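Local structure of Esterase/lipase (Lactobacillus rhamnosus, 4N5H) at residues 66-80 / 96-108. The protein probably hydrolyses carboxylic esters, and may also transfer acyl groups, as a serine esterase of the alpha/beta-hydrolase fold. The protein carries 1 engineered substitution. Sequence-based numbering, arbitrary orientation.
Sequences MPTVIDIHGGGWFYG and GYAVMGMGYRLLP
Val69 is gripped at both ends by the neighbouring strand: its N donates to Ala98 O, and its O accepts from Met100 N at 2.8 Å. Ala98 N to Pro67 O and Asp71 N to Met100 O extend the ladder between the parallel strands 66-72 and 98-102, which helix 86-94 links as a beta-alpha-beta crossover. On the face carrying Ile70, CG2 of Ile70 lies 3.7 Å from Met102 CE and also meets the methyl of Met100. Met102 CG lies between the backbone N and the carbonyl carbon (chi1 82°), and further bends at chi2 and chi3 bring SD to 3.4 Å from Asp71 O.

Past Asp71 the strands part, and water 1 bridges the split, donating to Asp71 O and Met102 O and accepting from His73 N. Here the imidazole of His73 lies in an offset stack on the Tyr104 ring, centroids 4.4 Å apart and planes at 10°. Tyr104 OH donates to His73 O at 2.6 Å, from above the carbonyl plane, while His73 ND1 donates in its ring plane to a lone pair of Gly74 O, 2.6 Å away, fixing the ring's rotation. Water 2 joins His73 NE2 to Tyr104 N. Replacing His73 by an alanine is likely to cost the Tyr104 ring its stacking partner, Gly74 O its imidazole donor and water 2 one of its anchors.

Farther on, Leu107 N donates a hydrogen bond to Trp77 O at 2.9 Å, and Leu107 CB sits over the centre of the Phe78 ring, 3.8 Å from its centroid. The direct ladder is thus confined to Pro67-Asp71 against Ala98-Met100; from Asp71 onward waters share the bonding. The HGGGW sequence of 73-77 resembles the oxyanion-hole loop of related esterases; direct bonds, a stack and bridging waters probably hold it in shape beside the putative Ser146-His278-Asp243 triad.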
loop_
_atom_site.group_PDB
_atom_site.type_symbol
_atom_site.label_atom_id
_atom_site.label_comp_id
_atom_site.label_asym_id
_atom_site.label_seq_id
_atom_site.Cartn_x
_atom_site.Cartn_y
_atom_site.Cartn_z
ATOM N N MET A 66 -15.968 25.494 -11.008
ATOM C CA MET A 66 -16.779 24.413 -11.472
ATOM C C MET A 66 -18.045 24.307 -10.616
ATOM O O MET A 66 -18.024 24.693 -9.465
ATOM C CB MET A 66 -15.976 23.124 -11.317
ATOM C CG MET A 66 -14.776 23.180 -12.274
ATOM S SD MET A 66 -13.681 21.884 -11.795
ATOM C CE MET A 66 -12.908 22.633 -10.508
ATOM N N PRO A 67 -19.176 23.831 -11.175
ATOM C CA PRO A 67 -20.341 23.630 -10.387
ATOM C C PRO A 67 -20.035 22.741 -9.152
ATOM O O PRO A 67 -19.175 21.834 -9.257
ATOM C CB PRO A 67 -21.360 23.015 -11.341
ATOM C CG PRO A 67 -20.836 23.388 -12.710
ATOM C CD PRO A 67 -19.349 23.372 -12.565
ATOM N N THR A 68 -20.770 22.994 -8.098
ATOM C CA THR A 68 -20.511 22.397 -6.802
ATOM C C THR A 68 -21.368 21.191 -6.499
ATOM O O THR A 68 -22.607 21.223 -6.698
ATOM C CB THR A 68 -20.706 23.460 -5.744
ATOM O OG1 THR A 68 -19.701 24.502 -5.875
ATOM C CG2 THR A 68 -20.574 22.895 -4.307
ATOM N N VAL A 69 -20.768 20.155 -5.900
ATOM C CA VAL A 69 -21.541 19.104 -5.310
ATOM C C VAL A 69 -21.095 19.063 -3.815
ATOM O O VAL A 69 -19.856 19.079 -3.521
ATOM C CB VAL A 69 -21.236 17.757 -5.940
ATOM C CG1 VAL A 69 -22.073 16.690 -5.271
ATOM C CG2 VAL A 69 -21.520 17.761 -7.456
ATOM N N ILE A 70 -22.087 18.941 -2.916
ATOM C CA ILE A 70 -21.826 18.817 -1.494
ATOM C C ILE A 70 -22.479 17.504 -1.044
ATOM O O ILE A 70 -23.687 17.240 -1.285
ATOM C CB ILE A 70 -22.481 19.920 -0.747
ATOM C CG1 ILE A 70 -21.844 21.249 -1.124
ATOM C CG2 ILE A 70 -22.324 19.701 0.769
ATOM C CD1 ILE A 70 -22.517 22.483 -0.612
ATOM N N ASP A 71 -21.639 16.615 -0.535
ATOM C CA ASP A 71 -22.018 15.272 -0.120
ATOM C C ASP A 71 -22.055 15.070 1.403
ATOM O O ASP A 71 -21.095 15.402 2.117
ATOM C CB ASP A 71 -21.012 14.252 -0.675
ATOM C CG ASP A 71 -21.486 12.833 -0.461
ATOM O OD1 ASP A 71 -22.612 12.552 -0.841
ATOM O OD2 ASP A 71 -20.713 11.988 0.111
ATOM N N ILE A 72 -23.174 14.511 1.847
ATOM C CA ILE A 72 -23.397 14.164 3.265
ATOM C C ILE A 72 -23.469 12.645 3.323
ATOM O O ILE A 72 -24.438 12.005 2.902
ATOM C CB ILE A 72 -24.667 14.752 3.835
ATOM C CG1 ILE A 72 -24.703 16.249 3.617
ATOM C CG2 ILE A 72 -24.803 14.364 5.323
ATOM C CD1 ILE A 72 -26.066 16.867 3.987
ATOM N N HIS A 73 -22.475 12.039 3.944
ATOM C CA HIS A 73 -22.376 10.585 4.040
ATOM C C HIS A 73 -23.363 9.975 4.998
ATOM O O HIS A 73 -23.918 10.696 5.855
ATOM C CB HIS A 73 -20.943 10.165 4.423
ATOM C CG HIS A 73 -20.619 10.410 5.847
ATOM N ND1 HIS A 73 -21.068 9.549 6.859
ATOM C CD2 HIS A 73 -19.965 11.437 6.462
ATOM C CE1 HIS A 73 -20.655 10.031 8.024
ATOM N NE2 HIS A 73 -19.941 11.124 7.806
ATOM N N GLY A 74 -23.607 8.691 4.816
ATOM C CA GLY A 74 -24.448 7.913 5.676
ATOM C C GLY A 74 -23.688 7.122 6.741
ATOM O O GLY A 74 -22.542 7.462 7.080
ATOM N N GLY A 75 -24.344 6.115 7.290
ATOM C CA GLY A 75 -23.857 5.355 8.422
ATOM C C GLY A 75 -24.736 5.415 9.655
ATOM O O GLY A 75 -24.251 5.299 10.809
ATOM N N GLY A 76 -26.017 5.491 9.441
ATOM C CA GLY A 76 -26.940 5.339 10.547
ATOM C C GLY A 76 -26.864 6.345 11.642
ATOM O O GLY A 76 -27.267 6.075 12.803
ATOM N N TRP A 77 -26.267 7.522 11.388
ATOM C CA TRP A 77 -26.000 8.578 12.386
ATOM C C TRP A 77 -24.956 8.307 13.459
ATOM O O TRP A 77 -24.501 9.230 14.149
ATOM C CB TRP A 77 -27.347 9.163 12.968
ATOM C CG TRP A 77 -28.472 9.516 12.051
ATOM C CD1 TRP A 77 -28.636 10.684 11.388
ATOM C CD2 TRP A 77 -29.572 8.699 11.645
ATOM N NE1 TRP A 77 -29.724 10.664 10.646
ATOM C CE2 TRP A 77 -30.351 9.463 10.767
ATOM C CE3 TRP A 77 -29.995 7.395 11.980
ATOM C CZ2 TRP A 77 -31.553 8.987 10.170
ATOM C CZ3 TRP A 77 -31.157 6.928 11.451
ATOM C CH2 TRP A 77 -31.949 7.718 10.520
ATOM N N PHE A 78 -24.500 7.031 13.490
ATOM C CA PHE A 78 -23.564 6.492 14.473
ATOM C C PHE A 78 -22.175 6.179 13.927
ATOM O O PHE A 78 -21.228 5.898 14.664
ATOM C CB PHE A 78 -24.111 5.140 15.044
ATOM C CG PHE A 78 -25.127 5.281 16.166
ATOM C CD1 PHE A 78 -26.479 5.400 15.882
ATOM C CD2 PHE A 78 -24.705 5.264 17.500
ATOM C CE1 PHE A 78 -27.450 5.471 16.898
ATOM C CE2 PHE A 78 -25.684 5.366 18.514
ATOM C CZ PHE A 78 -27.006 5.489 18.202
ATOM N N TYR A 79 -22.023 6.277 12.599
ATOM C CA TYR A 79 -20.852 5.721 11.903
ATOM C C TYR A 79 -20.485 6.631 10.740
ATOM O O TYR A 79 -21.324 7.222 10.058
ATOM C CB TYR A 79 -21.133 4.312 11.366
ATOM C CG TYR A 79 -20.151 3.700 10.436
ATOM C CD1 TYR A 79 -20.377 3.671 9.098
ATOM C CD2 TYR A 79 -18.940 3.260 10.881
ATOM C CE1 TYR A 79 -19.463 3.144 8.230
ATOM C CE2 TYR A 79 -17.972 2.773 10.030
ATOM C CZ TYR A 79 -18.242 2.709 8.666
ATOM O OH TYR A 79 -17.305 2.208 7.723
ATOM N N GLY A 80 -19.185 6.669 10.479
ATOM C CA GLY A 80 -18.686 7.265 9.222
ATOM C C GLY A 80 -17.820 8.478 9.488
ATOM O O GLY A 80 -17.686 8.985 10.604
ATOM N N GLY A 96 -16.010 16.846 -13.762
ATOM C CA GLY A 96 -15.882 18.258 -13.911
ATOM C C GLY A 96 -16.552 19.126 -12.847
ATOM O O GLY A 96 -17.097 20.228 -13.129
ATOM N N TYR A 97 -16.629 18.590 -11.627
ATOM C CA TYR A 97 -17.338 19.225 -10.531
ATOM C C TYR A 97 -16.365 19.432 -9.353
ATOM O O TYR A 97 -15.453 18.649 -9.160
ATOM C CB TYR A 97 -18.518 18.372 -10.006
ATOM C CG TYR A 97 -19.588 18.254 -11.070
ATOM C CD1 TYR A 97 -19.422 17.288 -12.056
ATOM C CD2 TYR A 97 -20.618 19.185 -11.210
ATOM C CE1 TYR A 97 -20.273 17.244 -13.158
ATOM C CE2 TYR A 97 -21.530 19.109 -12.302
ATOM C CZ TYR A 97 -21.345 18.136 -13.249
ATOM O OH TYR A 97 -22.246 18.014 -14.331
ATOM N N ALA A 98 -16.581 20.501 -8.609
ATOM C CA ALA A 98 -15.881 20.792 -7.371
ATOM C C ALA A 98 -16.755 20.178 -6.276
ATOM O O ALA A 98 -17.933 20.471 -6.121
ATOM C CB ALA A 98 -15.732 22.269 -7.152
ATOM N N VAL A 99 -16.180 19.266 -5.504
ATOM C CA VAL A 99 -16.967 18.483 -4.542
ATOM C C VAL A 99 -16.428 18.681 -3.133
ATOM O O VAL A 99 -15.201 18.612 -2.843
ATOM C CB VAL A 99 -16.920 16.969 -4.919
ATOM C CG1 VAL A 99 -17.728 16.099 -4.018
ATOM C CG2 VAL A 99 -17.286 16.772 -6.415
ATOM N N MET A 100 -17.344 18.852 -2.203
ATOM C CA MET A 100 -17.012 18.926 -0.803
ATOM C C MET A 100 -17.756 17.829 -0.084
ATOM O O MET A 100 -18.958 17.587 -0.318
ATOM C CB MET A 100 -17.392 20.355 -0.236
ATOM C CG MET A 100 -17.080 20.442 1.242
ATOM S SD MET A 100 -18.281 19.897 2.472
ATOM C CE MET A 100 -19.262 21.345 2.583
ATOM N N GLY A 101 -17.054 17.142 0.801
ATOM C CA GLY A 101 -17.696 16.181 1.711
ATOM C C GLY A 101 -17.199 16.381 3.138
ATOM O O GLY A 101 -16.020 16.476 3.354
ATOM N N MET A 102 -18.127 16.429 4.101
ATOM C CA MET A 102 -17.813 16.769 5.463
ATOM C C MET A 102 -17.972 15.591 6.396
ATOM O O MET A 102 -18.768 14.709 6.162
ATOM C CB MET A 102 -18.633 17.971 5.950
ATOM C CG MET A 102 -20.027 17.669 6.417
ATOM S SD MET A 102 -21.140 16.935 5.171
ATOM C CE MET A 102 -21.364 18.277 4.001
ATOM N N GLY A 103 -17.192 15.642 7.467
ATOM C CA GLY A 103 -17.492 14.909 8.686
ATOM C C GLY A 103 -18.510 15.638 9.513
ATOM O O GLY A 103 -18.720 16.823 9.333
ATOM N N TYR A 104 -19.171 14.893 10.391
ATOM C CA TYR A 104 -20.054 15.462 11.403
ATOM C C TYR A 104 -19.961 14.539 12.598
ATOM O O TYR A 104 -19.699 13.314 12.474
ATOM C CB TYR A 104 -21.500 15.620 10.896
ATOM C CG TYR A 104 -22.158 14.395 10.253
ATOM C CD1 TYR A 104 -22.146 14.200 8.889
ATOM C CD2 TYR A 104 -22.696 13.405 11.013
ATOM C CE1 TYR A 104 -22.678 13.059 8.303
ATOM C CE2 TYR A 104 -23.301 12.267 10.442
ATOM C CZ TYR A 104 -23.281 12.095 9.043
ATOM O OH TYR A 104 -23.838 10.968 8.466
ATOM N N ARG A 105 -20.114 15.147 13.769
ATOM C CA ARG A 105 -20.068 14.332 14.998
ATOM C C ARG A 105 -21.160 13.256 14.974
ATOM O O ARG A 105 -22.233 13.453 14.429
ATOM C CB ARG A 105 -20.134 15.226 16.246
ATOM C CG ARG A 105 -18.932 16.139 16.381
ATOM C CD ARG A 105 -19.145 17.232 17.382
ATOM N NE ARG A 105 -20.186 18.141 16.982
ATOM C CZ ARG A 105 -20.826 19.010 17.747
ATOM N NH1 ARG A 105 -20.497 19.145 19.004
ATOM N NH2 ARG A 105 -21.755 19.747 17.236
ATOM N N LEU A 106 -20.898 12.146 15.697
ATOM C CA LEU A 106 -21.726 10.985 15.592
ATOM C C LEU A 106 -22.566 10.796 16.904
ATOM O O LEU A 106 -22.088 11.129 17.976
ATOM C CB LEU A 106 -20.853 9.755 15.410
ATOM C CG LEU A 106 -20.018 9.737 14.090
ATOM C CD1 LEU A 106 -19.180 8.487 13.958
ATOM C CD2 LEU A 106 -20.895 9.917 12.903
ATOM N N LEU A 107 -23.721 10.202 16.748
ATOM C CA LEU A 107 -24.481 9.739 17.957
ATOM C C LEU A 107 -23.576 8.694 18.569
ATOM O O LEU A 107 -22.869 7.960 17.894
ATOM C CB LEU A 107 -25.762 9.108 17.547
ATOM C CG LEU A 107 -26.785 9.849 16.721
ATOM C CD1 LEU A 107 -28.075 9.158 16.547
ATOM C CD2 LEU A 107 -26.984 11.253 17.045
ATOM N N PRO A 108 -23.597 8.566 19.898
ATOM C CA PRO A 108 -24.492 9.224 20.847
ATOM C C PRO A 108 -23.797 10.438 21.499
ATOM O O PRO A 108 -24.367 11.077 22.378
ATOM C CB PRO A 108 -24.641 8.082 21.935
ATOM C CG PRO A 108 -23.294 7.462 21.927
ATOM C CD PRO A 108 -22.841 7.436 20.506
HETATM O O HOH W 1 -20.081 13.754 4.004
HETATM O O HOH W 2 -19.079 11.878 10.315
HETATM O O HOH W 3 -23.948 8.435 9.822
HETATM O O HOH W 4 -20.772 6.306 17.354
#